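Local coordinates for major capsid protein (Norovirus Hu/GI.7/TCH-060/USA/2003, PDB 4P25) that forms the protruding P domain of the norovirus capsid and binds fucosylated histo-blood group antigens such as the Lewis Y glycan, at residues T9-P14 with V228-E233; N37-F42 with P192-G197; A201-M206 with G265-V270; A243-V248 with G284-S289. All blocks are in the same frame, centred on the assembly; numbering follows the deposited sequence.

All four contacts probably belong to the P1 part of the P domain, and none includes a residue of the glycan pocket. Contacts 3 and 4 are strand pairings in one antiparallel sheet, their centres about 13 Å apart, and they meet where Phe205 CE1 lies 4.0 Å from Phe286 CE2. Contact 2 leans on contact 3, with centres about 10 Å apart, through Ile193 and Val40 against Ile202, Phe266 and Tyr204. Contact 1 joins contact 4, centres about 12 Å apart, by packing Val10 on Phe286 and Asn12, Ile13 and Pro14 on Val285. Contacts 1 and 2 do not touch and lie farthest apart, about 23 Å between centres.

Contact 1 (T9-P14 with V228-E233); sequences TVPNIP and VSHFVE
His230 reaches from the helix to the loop that carries Thr9 and Pro11, and its imidazole meets the two in different ways. Thr9 comes to the edge of the ring: OG1 lies in the ring plane, 2.6 Å from NE2, in a short hydrogen bond whose donor could be either partner. Pro11 instead lies over a face, with its CD 4.1 Å from the ring centroid and only 21° off the normal, a CH-pi contact. The carbonyl carbon of Val10 covers the same face nearer the rim. Swung out opposite its own amide nitrogen (chi1 -163°), the imidazole is carried from the helix to the loop, and the edge bond together with the proline on its face should limit its rotation. Phe231, on the next step of the helix, adds an apolar touch, its CE1 4.3 Å from Val10 CG1. The second subunit adds polar links: Glu233 OE2 accepts a hydrogen bond from the backbone N of Asn12 of that subunit, and Asn12 ND2 bonds to Glu233 O of the same neighbour. The N-terminal loop is thereby held against helix 225-234, from which Phe227 also packs on Val10 and Pro11. Val10 and Phe231 both touch Leu261 of strand 255-262, and Val10 further meets Phe286 of strand 285-292.

Contact 2 (N37-F42 with P192-G197); sequences NQVVQF and PIFPPG
The Phe194 ring meets Val39 obliquely, with Val39 CG2 3.6 Å from Phe194 CD1. A second ring, that of Phe42, has Val40 CB of its own segment over one face. The Gln41 amide runs alongside Pro192, its NE2 4.0 Å from the proline CD, while NE2 is hydrogen-bonded to Ala190 O. Val39 is placed between two partners: a chi1 of 175° sets CG1 on the far side of CB from the main-chain N, 3.6 Å from Pro192 CB, and its CG2 turns to Phe194. Further along, Pro195 CG rests 3.6 Å from Gln38 O. The two loops run roughly antiparallel and share a single beta bridge, Val40 with Ile193, in the hydrogen-bonded arrangement. It is carried by one bond, Ile193 N to Val40 O at 2.8 Å and 170°. The reciprocal atoms, Val40 N and Ile193 O, are buried without a partner anywhere in the model. Three of the residues in 192-197 are prolines and have no amide hydrogen to offer, so this joining of loops next to strand 201-208 depends far more on apolar packing than on a ladder of main-chain bonds.

Contact 3 (A201-M206 with G265-V270); sequences AIVYFM and GFITCV
Phe205 and Ile267 meet at about a right angle, the ring turning its edge so that CZ lies 3.8 Å from Ile267 CD1. One face of the same ring is covered by Val203 CG1 of its own strand. The other branch of Val203, CG2, anti to the carbonyl carbon, points across the gap and settles between Ile267 CG2 at 4.2 Å and Cys269 SG at 3.9 Å. These chains belong to an antiparallel pairing of strand 201-208 with strand 266-269 in the larger sheet of the chain. Ala201 and Cys269 form a hydrogen-bonded pair with both amides engaged, Ala201 N to Cys269 O at 2.8 Å being the shorter bond. Ile202 and Thr268 follow as a non-hydrogen-bonded pair with diverging side chains; Thr268 CB lies 3.3 Å from Ala201 O, while its OG1 bonds to Glu200 OE1. Val203 N still reaches Ile267 O directly, 2.8 Å away and nearly straight at 172°. The reciprocal link of these two residues is made by a water, which accepts from Ile267 N and lies 2.8 Å from Val203 O, to which it probably donates; after it the strands part. Strand 201-208 then goes on to other neighbours, Phe205 bonding through its backbone to Cys221 and Tyr204 to Thr31.

Contact 4 (A243-V248 with G284-S289); sequences ALLHYV and GVFVFS
Tyr247 lies across Gly284 and Phe286, and can be followed outward atom by atom. Its CB leaves the sheet on the face shared with Leu245, Phe286 and Phe288, and CG, anti to the backbone N (chi1 -176°), carries the ring toward the neighbouring strand. CD1 stands over the centre of the Phe286 ring, 3.6 Å from CZ, so the tyrosine edge meets the phenylalanine face with the planes at 51°. CE1 passes on to Gly284 O at 3.4 Å. Tyr247 CZ lies 3.4 Å from Gly284 CA, which sits over the tyrosine face in a CH-pi contact that the glycine's lack of a side chain makes possible. At the tip, Tyr247 OH accepts from Gly284 N, 3.0 Å away, and also bonds to Pro281 O. The two strands run antiparallel, with His246-Val287 and Val248-Val285 as hydrogen-bonded pairs; the bonds between Val248 and Val285 are both 2.8 Å. On the His246 side, Ser289 CB lies over the imidazole face, 3.8 Å from its centroid. At the far end, Ala243 CB touches the edge of the Phe288 ring, 3.7 Å from CE1. The chemistry is thus divided: a regular main-chain ladder sets the register, aromatic and aliphatic packing fills the Tyr247 face, and the phenol's single polar atom is gripped by two backbone partners.

Contact 1 (T9-P14 with V228-E233)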
loop_
_atom_site.group_PDB
_atom_site.type_symbol
_atom_site.label_atom_id
_atom_site.label_comp_id
_atom_site.label_asym_id
_atom_site.label_seq_id
_atom_site.Cartn_x
_atom_site.Cartn_y
_atom_site.Cartn_z
ATOM N N THR A 9 3.852 12.352 17.105
ATOM C CA THR A 9 4.879 11.360 16.855
ATOM C C THR A 9 4.978 11.185 15.349
ATOM O O THR A 9 4.127 11.675 14.602
ATOM C CB THR A 9 4.561 10.001 17.511
ATOM O OG1 THR A 9 3.312 9.504 17.015
ATOM C CG2 THR A 9 4.489 10.126 19.035
ATOM N N VAL A 10 6.022 10.501 14.903
ATOM C CA VAL A 10 6.125 10.080 13.515
ATOM C C VAL A 10 6.250 8.557 13.524
ATOM O O VAL A 10 6.556 7.978 14.570
ATOM C CB VAL A 10 7.325 10.743 12.800
ATOM C CG1 VAL A 10 7.108 12.246 12.694
ATOM C CG2 VAL A 10 8.630 10.418 13.513
ATOM N N PRO A 11 5.982 7.901 12.377
ATOM C CA PRO A 11 5.983 6.434 12.356
ATOM C C PRO A 11 7.264 5.774 12.872
ATOM O O PRO A 11 8.358 6.088 12.406
ATOM C CB PRO A 11 5.783 6.114 10.875
ATOM C CG PRO A 11 4.952 7.234 10.383
ATOM C CD PRO A 11 5.473 8.455 11.109
ATOM N N ASN A 12 7.103 4.870 13.835
ATOM C CA ASN A 12 8.203 4.067 14.360
ATOM C C ASN A 12 8.435 2.867 13.441
ATOM O O ASN A 12 8.197 1.713 13.817
ATOM C CB ASN A 12 7.885 3.624 15.791
ATOM C CG ASN A 12 8.964 2.744 16.393
ATOM O OD1 ASN A 12 10.138 2.844 16.036
ATOM N ND2 ASN A 12 8.566 1.866 17.308
ATOM N N ILE A 13 8.874 3.165 12.222
ATOM C CA ILE A 13 9.052 2.179 11.163
ATOM C C ILE A 13 10.304 2.569 10.387
ATOM O O ILE A 13 10.460 3.735 10.031
ATOM C CB ILE A 13 7.861 2.200 10.178
ATOM C CG1 ILE A 13 6.556 1.830 10.887
ATOM C CG2 ILE A 13 8.110 1.258 9.021
ATOM C CD1 ILE A 13 5.313 2.014 10.028
ATOM N N PRO A 14 11.205 1.608 10.126
ATOM C CA PRO A 14 12.417 1.956 9.376
ATOM C C PRO A 14 12.073 2.427 7.970
ATOM O O PRO A 14 11.073 1.979 7.398
ATOM C CB PRO A 14 13.192 0.634 9.313
ATOM C CG PRO A 14 12.624 -0.202 10.407
ATOM C CD PRO A 14 11.183 0.187 10.510
ATOM N N VAL A 228 1.738 10.196 6.153
ATOM C CA VAL A 228 0.435 10.780 5.863
ATOM C C VAL A 228 -0.669 10.152 6.716
ATOM O O VAL A 228 -1.420 10.865 7.387
ATOM C CB VAL A 228 0.081 10.640 4.369
ATOM C CG1 VAL A 228 -1.349 11.087 4.121
ATOM C CG2 VAL A 228 1.040 11.454 3.516
ATOM N N SER A 229 -0.773 8.827 6.706
ATOM C CA SER A 229 -1.825 8.185 7.495
ATOM C C SER A 229 -1.621 8.404 8.995
ATOM O O SER A 229 -2.587 8.535 9.741
ATOM C CB SER A 229 -1.981 6.698 7.157
ATOM O OG SER A 229 -0.781 5.980 7.350
ATOM N N HIS A 230 -0.367 8.466 9.430
ATOM C CA HIS A 230 -0.058 8.762 10.831
ATOM C C HIS A 230 -0.628 10.127 11.239
ATOM O O HIS A 230 -1.281 10.248 12.277
ATOM C CB HIS A 230 1.459 8.746 11.045
ATOM C CG HIS A 230 1.878 8.645 12.481
ATOM N ND1 HIS A 230 1.921 7.447 13.161
ATOM C CD2 HIS A 230 2.307 9.588 13.351
ATOM C CE1 HIS A 230 2.341 7.659 14.397
ATOM N NE2 HIS A 230 2.583 8.949 14.538
ATOM N N PHE A 231 -0.392 11.146 10.419
ATOM C CA PHE A 231 -0.880 12.488 10.734
ATOM C C PHE A 231 -2.405 12.557 10.710
ATOM O O PHE A 231 -3.014 13.180 11.579
ATOM C CB PHE A 231 -0.284 13.536 9.784
ATOM C CG PHE A 231 1.219 13.600 9.812
ATOM C CD1 PHE A 231 1.924 13.232 10.947
ATOM C CD2 PHE A 231 1.924 14.028 8.699
ATOM C CE1 PHE A 231 3.304 13.284 10.971
ATOM C CE2 PHE A 231 3.313 14.085 8.717
ATOM C CZ PHE A 231 4.000 13.711 9.855
ATOM N N VAL A 232 -3.017 11.929 9.708
ATOM C CA VAL A 232 -4.475 11.877 9.604
ATOM C C VAL A 232 -5.086 11.203 10.827
ATOM O O VAL A 232 -6.060 11.691 11.399
ATOM C CB VAL A 232 -4.916 11.116 8.333
ATOM C CG1 VAL A 232 -6.410 10.809 8.373
ATOM C CG2 VAL A 232 -4.566 11.916 7.089
ATOM N N GLU A 233 -4.486 10.086 11.219
ATOM C CA GLU A 233 -4.948 9.279 12.343
ATOM C C GLU A 233 -4.819 10.031 13.676
ATOM O O GLU A 233 -5.743 10.043 14.501
ATOM C CB GLU A 233 -4.124 7.985 12.371
ATOM C CG GLU A 233 -4.719 6.845 13.155
ATOM C CD GLU A 233 -4.235 6.806 14.586
ATOM O OE1 GLU A 233 -3.144 7.352 14.864
ATOM O OE2 GLU A 233 -4.946 6.234 15.435
#

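Contact 2 (N37-F42 with P192-G197)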
loop_
_atom_site.group_PDB
_atom_site.type_symbol
_atom_site.label_atom_id
_atom_site.label_comp_id
_atom_site.label_asym_id
_atom_site.label_seq_id
_atom_site.Cartn_x
_atom_site.Cartn_y
_atom_site.Cartn_z
ATOM N N ASN A 37 17.497 24.660 -4.867
ATOM C CA ASN A 37 16.441 25.664 -4.910
ATOM C C ASN A 37 15.220 25.198 -5.699
ATOM O O ASN A 37 14.244 25.938 -5.827
ATOM C CB ASN A 37 16.959 26.972 -5.504
ATOM C CG ASN A 37 18.148 27.521 -4.752
ATOM O OD1 ASN A 37 19.215 27.731 -5.328
ATOM N ND2 ASN A 37 17.974 27.757 -3.458
ATOM N N GLN A 38 15.282 23.980 -6.232
ATOM C CA GLN A 38 14.169 23.448 -7.020
ATOM C C GLN A 38 12.863 23.417 -6.225
ATOM O O GLN A 38 12.818 22.911 -5.104
ATOM C CB GLN A 38 14.489 22.052 -7.566
ATOM C CG GLN A 38 13.334 21.425 -8.347
ATOM C CD GLN A 38 13.703 20.125 -9.047
ATOM O OE1 GLN A 38 14.801 19.595 -8.873
ATOM N NE2 GLN A 38 12.779 19.609 -9.853
ATOM N N VAL A 39 11.811 23.968 -6.822
ATOM C CA VAL A 39 10.478 23.965 -6.231
ATOM C C VAL A 39 9.675 22.800 -6.798
ATOM O O VAL A 39 9.716 22.549 -8.002
ATOM C CB VAL A 39 9.732 25.285 -6.557
ATOM C CG1 VAL A 39 8.297 25.240 -6.058
ATOM C CG2 VAL A 39 10.468 26.472 -5.963
ATOM N N VAL A 40 8.967 22.075 -5.935
ATOM C CA VAL A 40 8.069 21.015 -6.395
ATOM C C VAL A 40 6.633 21.306 -5.975
ATOM O O VAL A 40 6.384 22.147 -5.110
ATOM C CB VAL A 40 8.492 19.610 -5.890
ATOM C CG1 VAL A 40 9.896 19.261 -6.390
ATOM C CG2 VAL A 40 8.398 19.519 -4.361
ATOM N N GLN A 41 5.689 20.612 -6.598
ATOM C CA GLN A 41 4.285 20.830 -6.283
ATOM C C GLN A 41 3.505 19.524 -6.380
ATOM O O GLN A 41 2.414 19.476 -6.956
ATOM C CB GLN A 41 3.682 21.894 -7.209
ATOM C CG GLN A 41 2.402 22.491 -6.647
ATOM C CD GLN A 41 1.723 23.469 -7.579
ATOM O OE1 GLN A 41 2.226 23.776 -8.661
ATOM N NE2 GLN A 41 0.568 23.968 -7.159
ATOM N N PHE A 42 4.074 18.464 -5.816
ATOM C CA PHE A 42 3.439 17.150 -5.829
ATOM C C PHE A 42 2.024 17.252 -5.272
ATOM O O PHE A 42 1.776 18.026 -4.338
ATOM C CB PHE A 42 4.265 16.144 -5.017
ATOM C CG PHE A 42 5.701 16.022 -5.464
ATOM C CD1 PHE A 42 6.063 16.255 -6.783
ATOM C CD2 PHE A 42 6.690 15.660 -4.558
ATOM C CE1 PHE A 42 7.389 16.140 -7.189
ATOM C CE2 PHE A 42 8.017 15.540 -4.960
ATOM C CZ PHE A 42 8.361 15.781 -6.278
ATOM N N PRO A 192 2.908 24.890 -3.918
ATOM C CA PRO A 192 4.308 24.514 -4.117
ATOM C C PRO A 192 5.030 24.414 -2.785
ATOM O O PRO A 192 4.650 25.072 -1.814
ATOM C CB PRO A 192 4.878 25.689 -4.922
ATOM C CG PRO A 192 3.699 26.382 -5.502
ATOM C CD PRO A 192 2.590 26.190 -4.530
ATOM N N ILE A 193 6.057 23.579 -2.742
ATOM C CA ILE A 193 6.903 23.469 -1.566
ATOM C C ILE A 193 8.192 24.210 -1.869
ATOM O O ILE A 193 8.942 23.826 -2.769
ATOM C CB ILE A 193 7.197 21.994 -1.226
ATOM C CG1 ILE A 193 5.895 21.263 -0.897
ATOM C CG2 ILE A 193 8.177 21.895 -0.065
ATOM C CD1 ILE A 193 6.064 19.771 -0.684
ATOM N N PHE A 194 8.432 25.288 -1.129
ATOM C CA PHE A 194 9.630 26.094 -1.314
ATOM C C PHE A 194 10.692 25.717 -0.297
ATOM O O PHE A 194 10.407 25.636 0.903
ATOM C CB PHE A 194 9.303 27.580 -1.174
ATOM C CG PHE A 194 8.382 28.105 -2.237
ATOM C CD1 PHE A 194 8.876 28.461 -3.481
ATOM C CD2 PHE A 194 7.029 28.249 -1.992
ATOM C CE1 PHE A 194 8.034 28.950 -4.464
ATOM C CE2 PHE A 194 6.181 28.737 -2.969
ATOM C CZ PHE A 194 6.685 29.090 -4.207
ATOM N N PRO A 195 11.920 25.467 -0.772
ATOM C CA PRO A 195 13.059 25.275 0.131
ATOM C C PRO A 195 13.146 26.494 1.054
ATOM O O PRO A 195 13.123 27.608 0.576
ATOM C CB PRO A 195 14.254 25.262 -0.835
ATOM C CG PRO A 195 13.680 24.742 -2.123
ATOM C CD PRO A 195 12.289 25.303 -2.195
ATOM N N PRO A 196 13.204 26.253 2.379
ATOM C CA PRO A 196 13.176 27.410 3.282
ATOM C C PRO A 196 14.488 28.159 3.302
ATOM O O PRO A 196 14.608 29.161 4.017
ATOM C CB PRO A 196 12.898 26.764 4.654
ATOM C CG PRO A 196 13.440 25.393 4.534
ATOM C CD PRO A 196 13.205 24.957 3.112
ATOM N N GLY A 197 15.464 27.706 2.527
ATOM C CA GLY A 197 16.748 28.378 2.430
ATOM C C GLY A 197 17.549 28.278 3.705
ATOM O O GLY A 197 17.274 27.433 4.561
#

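Contact 3 (A201-M206 with G265-V270)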
loop_
_atom_site.group_PDB
_atom_site.type_symbol
_atom_site.label_atom_id
_atom_site.label_comp_id
_atom_site.label_asym_id
_atom_site.label_seq_id
_atom_site.Cartn_x
_atom_site.Cartn_y
_atom_site.Cartn_z
ATOM N N ALA A 201 17.616 22.013 2.737
ATOM C CA ALA A 201 17.179 21.437 1.478
ATOM C C ALA A 201 16.059 20.449 1.755
ATOM O O ALA A 201 16.098 19.727 2.749
ATOM C CB ALA A 201 18.337 20.739 0.788
ATOM N N ILE A 202 15.061 20.427 0.878
ATOM C CA ILE A 202 13.955 19.481 0.997
ATOM C C ILE A 202 14.473 18.056 0.842
ATOM O O ILE A 202 15.312 17.777 -0.013
ATOM C CB ILE A 202 12.886 19.753 -0.069
ATOM C CG1 ILE A 202 12.325 21.170 0.104
ATOM C CG2 ILE A 202 11.757 18.723 0.011
ATOM C CD1 ILE A 202 11.619 21.693 -1.111
ATOM N N VAL A 203 13.978 17.165 1.688
ATOM C CA VAL A 203 14.335 15.756 1.599
ATOM C C VAL A 203 13.322 15.011 0.738
ATOM O O VAL A 203 12.116 15.083 0.983
ATOM C CB VAL A 203 14.419 15.110 2.986
ATOM C CG1 VAL A 203 14.669 13.613 2.859
ATOM C CG2 VAL A 203 15.520 15.775 3.801
ATOM N N TYR A 204 13.822 14.320 -0.279
ATOM C CA TYR A 204 12.976 13.541 -1.170
ATOM C C TYR A 204 13.194 12.065 -0.931
ATOM O O TYR A 204 14.327 11.601 -0.806
ATOM C CB TYR A 204 13.252 13.897 -2.631
ATOM C CG TYR A 204 12.950 15.345 -2.918
ATOM C CD1 TYR A 204 11.654 15.760 -3.177
ATOM C CD2 TYR A 204 13.956 16.302 -2.891
ATOM C CE1 TYR A 204 11.367 17.085 -3.419
ATOM C CE2 TYR A 204 13.678 17.636 -3.134
ATOM C CZ TYR A 204 12.381 18.017 -3.395
ATOM O OH TYR A 204 12.086 19.337 -3.636
ATOM N N PHE A 205 12.088 11.337 -0.856
ATOM C CA PHE A 205 12.116 9.906 -0.620
ATOM C C PHE A 205 11.914 9.210 -1.955
ATOM O O PHE A 205 10.906 9.437 -2.638
ATOM C CB PHE A 205 11.044 9.549 0.411
ATOM C CG PHE A 205 11.218 10.286 1.714
ATOM C CD1 PHE A 205 12.073 9.797 2.689
ATOM C CD2 PHE A 205 10.568 11.493 1.941
ATOM C CE1 PHE A 205 12.261 10.486 3.886
ATOM C CE2 PHE A 205 10.750 12.187 3.134
ATOM C CZ PHE A 205 11.597 11.684 4.107
ATOM N N MET A 206 12.891 8.390 -2.340
ATOM C CA MET A 206 12.984 7.859 -3.696
ATOM C C MET A 206 12.600 6.386 -3.782
ATOM O O MET A 206 12.920 5.602 -2.886
ATOM C CB MET A 206 14.416 8.014 -4.229
ATOM C CG MET A 206 15.014 9.417 -4.093
ATOM S SD MET A 206 14.039 10.728 -4.857
ATOM C CE MET A 206 14.084 10.248 -6.584
ATOM N N GLY A 265 3.888 20.014 6.044
ATOM C CA GLY A 265 4.046 18.613 5.684
ATOM C C GLY A 265 5.159 18.310 4.703
ATOM O O GLY A 265 4.929 17.727 3.642
ATOM N N PHE A 266 6.374 18.708 5.054
ATOM C CA PHE A 266 7.559 18.286 4.315
ATOM C C PHE A 266 8.741 18.282 5.268
ATOM O O PHE A 266 8.647 18.801 6.378
ATOM C CB PHE A 266 7.823 19.175 3.091
ATOM C CG PHE A 266 8.083 20.618 3.424
ATOM C CD1 PHE A 266 7.031 21.513 3.538
ATOM C CD2 PHE A 266 9.375 21.083 3.615
ATOM C CE1 PHE A 266 7.258 22.841 3.842
ATOM C CE2 PHE A 266 9.612 22.414 3.920
ATOM C CZ PHE A 266 8.552 23.295 4.032
ATOM N N ILE A 267 9.842 17.677 4.833
ATOM C CA ILE A 267 11.001 17.462 5.690
ATOM C C ILE A 267 12.239 18.069 5.045
ATOM O O ILE A 267 12.417 17.986 3.830
ATOM C CB ILE A 267 11.210 15.948 5.940
ATOM C CG1 ILE A 267 10.018 15.376 6.713
ATOM C CG2 ILE A 267 12.522 15.691 6.671
ATOM C CD1 ILE A 267 10.001 13.868 6.803
ATOM N N THR A 268 13.083 18.702 5.860
ATOM C CA THR A 268 14.342 19.250 5.365
ATOM C C THR A 268 15.522 18.765 6.189
ATOM O O THR A 268 15.359 18.226 7.289
ATOM C CB THR A 268 14.365 20.789 5.405
ATOM O OG1 THR A 268 14.358 21.233 6.766
ATOM C CG2 THR A 268 13.177 21.381 4.651
ATOM N N CYS A 269 16.713 18.971 5.642
ATOM C CA CYS A 269 17.958 18.746 6.355
ATOM C C CYS A 269 18.929 19.794 5.854
ATOM O O CYS A 269 18.620 20.529 4.916
ATOM C CB CYS A 269 18.514 17.352 6.044
ATOM S SG CYS A 269 19.115 17.137 4.334
ATOM N N VAL A 270 20.092 19.870 6.485
ATOM C CA VAL A 270 21.194 20.629 5.913
ATOM C C VAL A 270 22.176 19.605 5.366
ATOM O O VAL A 270 22.875 18.935 6.127
ATOM C CB VAL A 270 21.888 21.553 6.939
ATOM C CG1 VAL A 270 23.122 22.193 6.315
ATOM C CG2 VAL A 270 20.930 22.630 7.422
HETATM O O HOH W 1 9.995 16.406 2.326
#

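Contact 4 (A243-V248 with G284-S289)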
loop_
_atom_site.group_PDB
_atom_site.type_symbol
_atom_site.label_atom_id
_atom_site.label_comp_id
_atom_site.label_asym_id
_atom_site.label_seq_id
_atom_site.Cartn_x
_atom_site.Cartn_y
_atom_site.Cartn_z
ATOM N N ALA A 243 9.059 20.575 13.718
ATOM C CA ALA A 243 9.352 19.437 14.579
ATOM C C ALA A 243 10.734 18.904 14.254
ATOM O O ALA A 243 11.013 18.523 13.113
ATOM C CB ALA A 243 8.303 18.344 14.407
ATOM N N LEU A 244 11.606 18.900 15.255
ATOM C CA LEU A 244 12.941 18.347 15.096
ATOM C C LEU A 244 12.873 16.832 15.206
ATOM O O LEU A 244 12.383 16.300 16.200
ATOM C CB LEU A 244 13.889 18.912 16.160
ATOM C CG LEU A 244 15.322 18.371 16.135
ATOM C CD1 LEU A 244 16.060 18.816 14.878
ATOM C CD2 LEU A 244 16.077 18.789 17.392
ATOM N N LEU A 245 13.351 16.141 14.176
ATOM C CA LEU A 245 13.376 14.685 14.175
ATOM C C LEU A 245 14.808 14.194 14.209
ATOM O O LEU A 245 15.705 14.844 13.681
ATOM C CB LEU A 245 12.727 14.128 12.906
ATOM C CG LEU A 245 11.343 14.604 12.487
ATOM C CD1 LEU A 245 10.942 13.887 11.213
ATOM C CD2 LEU A 245 10.319 14.373 13.593
ATOM N N HIS A 246 15.012 13.039 14.823
ATOM C CA HIS A 246 16.279 12.335 14.727
ATOM C C HIS A 246 16.073 11.091 13.872
ATOM O O HIS A 246 15.030 10.442 13.943
ATOM C CB HIS A 246 16.770 11.930 16.116
ATOM C CG HIS A 246 17.156 13.087 16.986
ATOM N ND1 HIS A 246 17.243 12.984 18.357
ATOM C CD2 HIS A 246 17.492 14.359 16.682
ATOM C CE1 HIS A 246 17.609 14.148 18.862
ATOM N NE2 HIS A 246 17.766 15.002 17.869
ATOM N N TYR A 247 17.062 10.775 13.047
ATOM C CA TYR A 247 17.035 9.567 12.231
ATOM C C TYR A 247 17.968 8.552 12.892
ATOM O O TYR A 247 19.187 8.728 12.903
ATOM C CB TYR A 247 17.477 9.906 10.809
ATOM C CG TYR A 247 17.410 8.783 9.792
ATOM C CD1 TYR A 247 16.188 8.286 9.341
ATOM C CD2 TYR A 247 18.571 8.263 9.235
ATOM C CE1 TYR A 247 16.137 7.276 8.389
ATOM C CE2 TYR A 247 18.528 7.262 8.288
ATOM C CZ TYR A 247 17.311 6.769 7.867
ATOM O OH TYR A 247 17.280 5.771 6.920
ATOM N N VAL A 248 17.380 7.491 13.440
ATOM C CA VAL A 248 18.083 6.611 14.367
ATOM C C VAL A 248 18.335 5.225 13.779
ATOM O O VAL A 248 17.454 4.630 13.159
ATOM C CB VAL A 248 17.278 6.475 15.685
ATOM C CG1 VAL A 248 18.025 5.616 16.702
ATOM C CG2 VAL A 248 16.969 7.850 16.261
ATOM N N GLY A 284 17.042 3.412 8.789
ATOM C CA GLY A 284 16.885 4.173 10.016
ATOM C C GLY A 284 15.437 4.498 10.318
ATOM O O GLY A 284 14.573 4.400 9.446
ATOM N N VAL A 285 15.174 4.895 11.557
ATOM C CA VAL A 285 13.830 5.245 11.995
ATOM C C VAL A 285 13.774 6.714 12.398
ATOM O O VAL A 285 14.603 7.181 13.186
ATOM C CB VAL A 285 13.404 4.373 13.203
ATOM C CG1 VAL A 285 12.022 4.787 13.714
ATOM C CG2 VAL A 285 13.429 2.894 12.828
ATOM N N PHE A 286 12.806 7.454 11.864
ATOM C CA PHE A 286 12.602 8.830 12.314
ATOM C C PHE A 286 11.903 8.845 13.665
ATOM O O PHE A 286 10.936 8.113 13.891
ATOM C CB PHE A 286 11.786 9.648 11.313
ATOM C CG PHE A 286 12.510 9.941 10.033
ATOM C CD1 PHE A 286 13.393 11.009 9.937
ATOM C CD2 PHE A 286 12.297 9.154 8.916
ATOM C CE1 PHE A 286 14.054 11.280 8.753
ATOM C CE2 PHE A 286 12.953 9.421 7.725
ATOM C CZ PHE A 286 13.832 10.485 7.643
ATOM N N VAL A 287 12.397 9.690 14.558
ATOM C CA VAL A 287 11.838 9.818 15.895
ATOM C C VAL A 287 11.668 11.294 16.231
ATOM O O VAL A 287 12.608 12.074 16.089
ATOM C CB VAL A 287 12.754 9.160 16.946
ATOM C CG1 VAL A 287 12.165 9.295 18.348
ATOM C CG2 VAL A 287 13.011 7.698 16.603
ATOM N N PHE A 288 10.471 11.682 16.666
ATOM C CA PHE A 288 10.241 13.056 17.111
ATOM C C PHE A 288 11.083 13.365 18.343
ATOM O O PHE A 288 11.052 12.627 19.330
ATOM C CB PHE A 288 8.761 13.291 17.428
ATOM C CG PHE A 288 8.476 14.638 18.042
ATOM C CD1 PHE A 288 8.217 15.740 17.242
ATOM C CD2 PHE A 288 8.457 14.800 19.422
ATOM C CE1 PHE A 288 7.950 16.979 17.809
ATOM C CE2 PHE A 288 8.197 16.035 19.991
ATOM C CZ PHE A 288 7.939 17.124 19.184
ATOM N N SER A 289 11.816 14.472 18.295
ATOM C CA SER A 289 12.638 14.869 19.431
ATOM C C SER A 289 12.049 16.051 20.203
ATOM O O SER A 289 11.845 15.960 21.412
ATOM C CB SER A 289 14.064 15.178 18.984
ATOM O OG SER A 289 14.884 15.429 20.111
#